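Local coordinates for protein kinase domain-containing protein (Chaetomium thermophilum, PDB 6Z3U), which is the cyclin-dependent kinase subunit of the CAK complex and probably transfers phosphate from ATP to serine and threonine residues, including those of RNA polymerase II CTD repeats, at residues S244-D247 with P248-M252. Residues are numbered along the deposited sequence; the frame is centred on the assembly and turned at random.
Sequences SFAD and PGRRM
A246 and M252 meet inside the reversal made by a type II beta turn, D247 to R250, in the activation segment (T-loop) of this CDK-type kinase domain. One backbone bond closes the turn, R250 N to D247 O at 3.0 Å, with an N-H...O angle of 157°. P248 and G249 occupy the two central positions, and their backbone angles make the turn type II: P248 is extended, and G249 has a positive phi of 89°, a conformation that glycine adopts readily.

Reversal of the chain brings M252 back alongside A246. CB of M252 points toward the chain at 244-247, and chi1 of -75° sets CG anti to the carbonyl carbon. From there the side chain runs past the methyl of A246: CG lies 3.9 Å from A246 CB and SD 3.8 Å from that same carbon. The bend at chi3 then carries CE to 3.4 Å from A246 CB, and this terminal methyl also reaches S244 O at 3.6 Å. Both residues are buried, and theirs is an apolar contact in which L217 also packs on M252.

Partner subunits hold the turn and the residue before it. Y41 OH and H36 NE2 of the RING-type chain hydrogen-bond to A246 O and G249 N, while D247 OD1 forms a salt bridge with R190 of the cyclin chain, consistent with both partners positioning the T-loop. R250 NH2 is not in contact with D247 OD2, standing 6.3 Å off; nearer the base of the same side chain, R250 CG lies 4.0 Å from A246 CB.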
ATOM      1  N   SER B 244       0.418  -5.526  -1.887  1.00 27.26           N
ATOM      2  CA  SER B 244       1.419  -5.835  -0.878  1.00 29.80           C
ATOM      3  C   SER B 244       1.558  -7.344  -0.722  1.00 36.25           C
ATOM      4  O   SER B 244       0.618  -8.106  -0.966  1.00 39.55           O
ATOM      5  CB  SER B 244       1.042  -5.210   0.465  1.00 36.08           C
ATOM      6  OG  SER B 244       1.073  -3.795   0.402  1.00 46.11           O
ATOM      7  N   PHE B 245       2.740  -7.773  -0.291  1.00 33.04           N
ATOM      8  CA  PHE B 245       2.982  -9.189  -0.052  1.00 33.83           C
ATOM      9  C   PHE B 245       1.930  -9.760   0.890  1.00 38.04           C
ATOM     10  O   PHE B 245       1.784  -9.301   2.027  1.00 49.84           O
ATOM     11  CB  PHE B 245       4.380  -9.398   0.533  1.00 28.79           C
ATOM     12  CG  PHE B 245       5.495  -9.203  -0.455  1.00 27.94           C
ATOM     13  CD1 PHE B 245       5.257  -8.672  -1.712  1.00 33.56           C
ATOM     14  CD2 PHE B 245       6.788  -9.571  -0.125  1.00 28.32           C
ATOM     15  CE1 PHE B 245       6.289  -8.500  -2.613  1.00 26.20           C
ATOM     16  CE2 PHE B 245       7.822  -9.406  -1.022  1.00 27.64           C
ATOM     17  CZ  PHE B 245       7.573  -8.870  -2.267  1.00 26.57           C
ATOM     18  N   ALA B 246       1.204 -10.767   0.416  1.00 32.68           N
ATOM     19  CA  ALA B 246       0.175 -11.395   1.229  1.00 41.28           C
ATOM     20  C   ALA B 246       0.798 -12.276   2.305  1.00 39.21           C
ATOM     21  O   ALA B 246       1.902 -12.803   2.147  1.00 49.16           O
ATOM     22  CB  ALA B 246      -0.759 -12.228   0.355  1.00 45.65           C
ATOM     23  N   ASP B 247       0.078 -12.432   3.407  1.00 47.27           N
ATOM     24  CA  ASP B 247       0.522 -13.319   4.467  1.00 39.00           C
ATOM     25  C   ASP B 247       0.259 -14.770   4.085  1.00 36.31           C
ATOM     26  O   ASP B 247      -0.483 -15.051   3.140  1.00 41.05           O
ATOM     27  CB  ASP B 247      -0.193 -12.986   5.770  1.00 39.31           C
ATOM     28  CG  ASP B 247       0.347 -11.731   6.425  1.00 40.19           C
ATOM     29  OD1 ASP B 247       1.329 -11.164   5.905  1.00 40.00           O
ATOM     30  OD2 ASP B 247      -0.200 -11.322   7.473  1.00 48.85           O
ATOM     31  N   PRO B 248       0.875 -15.716   4.791  1.00 36.28           N
ATOM     32  CA  PRO B 248       0.613 -17.131   4.502  1.00 39.05           C
ATOM     33  C   PRO B 248      -0.848 -17.476   4.749  1.00 37.94           C
ATOM     34  O   PRO B 248      -1.417 -17.145   5.792  1.00 38.75           O
ATOM     35  CB  PRO B 248       1.545 -17.873   5.465  1.00 41.98           C
ATOM     36  CG  PRO B 248       2.602 -16.882   5.814  1.00 44.26           C
ATOM     37  CD  PRO B 248       1.919 -15.550   5.816  1.00 36.94           C
ATOM     38  N   GLY B 249      -1.452 -18.152   3.774  1.00 37.80           N
ATOM     39  CA  GLY B 249      -2.854 -18.496   3.823  1.00 38.55           C
ATOM     40  C   GLY B 249      -3.777 -17.454   3.232  1.00 44.19           C
ATOM     41  O   GLY B 249      -4.972 -17.729   3.062  1.00 38.08           O
ATOM     42  N   ARG B 250      -3.257 -16.275   2.898  1.00 43.24           N
ATOM     43  CA  ARG B 250      -4.051 -15.197   2.317  1.00 39.11           C
ATOM     44  C   ARG B 250      -4.057 -15.387   0.805  1.00 37.59           C
ATOM     45  O   ARG B 250      -3.015 -15.271   0.153  1.00 38.67           O
ATOM     46  CB  ARG B 250      -3.471 -13.839   2.707  1.00 46.07           C
ATOM     47  CG  ARG B 250      -4.248 -12.636   2.181  1.00 65.47           C
ATOM     48  CD  ARG B 250      -5.716 -12.701   2.577  1.00 74.08           C
ATOM     49  NE  ARG B 250      -5.880 -13.023   3.993  1.00 56.27           N
ATOM     50  CZ  ARG B 250      -6.070 -12.127   4.958  1.00 60.63           C
ATOM     51  NH1 ARG B 250      -6.131 -10.830   4.679  1.00 60.43           N
ATOM     52  NH2 ARG B 250      -6.203 -12.536   6.212  1.00 64.10           N
ATOM     53  N   ARG B 251      -5.230 -15.681   0.249  1.00 45.67           N
ATOM     54  CA  ARG B 251      -5.335 -16.012  -1.164  1.00 33.94           C
ATOM     55  C   ARG B 251      -5.211 -14.750  -2.005  1.00 32.51           C
ATOM     56  O   ARG B 251      -5.679 -13.676  -1.615  1.00 32.29           O
ATOM     57  CB  ARG B 251      -6.663 -16.713  -1.453  1.00 41.93           C
ATOM     58  CG  ARG B 251      -6.920 -17.905  -0.542  1.00 53.21           C
ATOM     59  CD  ARG B 251      -8.216 -18.631  -0.861  1.00 57.41           C
ATOM     60  NE  ARG B 251      -8.041 -19.528  -2.002  1.00 71.46           N
ATOM     61  CZ  ARG B 251      -7.627 -20.791  -1.896  1.00 87.67           C
ATOM     62  NH1 ARG B 251      -7.347 -21.309  -0.706  1.00 80.94           N
ATOM     63  NH2 ARG B 251      -7.486 -21.543  -2.981  1.00 85.18           N
ATOM     64  N   MET B 252      -4.568 -14.882  -3.161  1.00 31.63           N
ATOM     65  CA  MET B 252      -4.421 -13.795  -4.115  1.00 34.21           C
ATOM     66  C   MET B 252      -5.101 -14.171  -5.423  1.00 39.32           C
ATOM     67  O   MET B 252      -5.442 -15.332  -5.665  1.00 40.38           O
ATOM     68  CB  MET B 252      -2.945 -13.472  -4.374  1.00 38.85           C
ATOM     69  CG  MET B 252      -2.255 -12.721  -3.254  1.00 34.33           C
ATOM     70  SD  MET B 252      -0.464 -12.795  -3.435  1.00 38.78           S
ATOM     71  CE  MET B 252       0.014 -11.185  -2.821  1.00 40.33           C
TER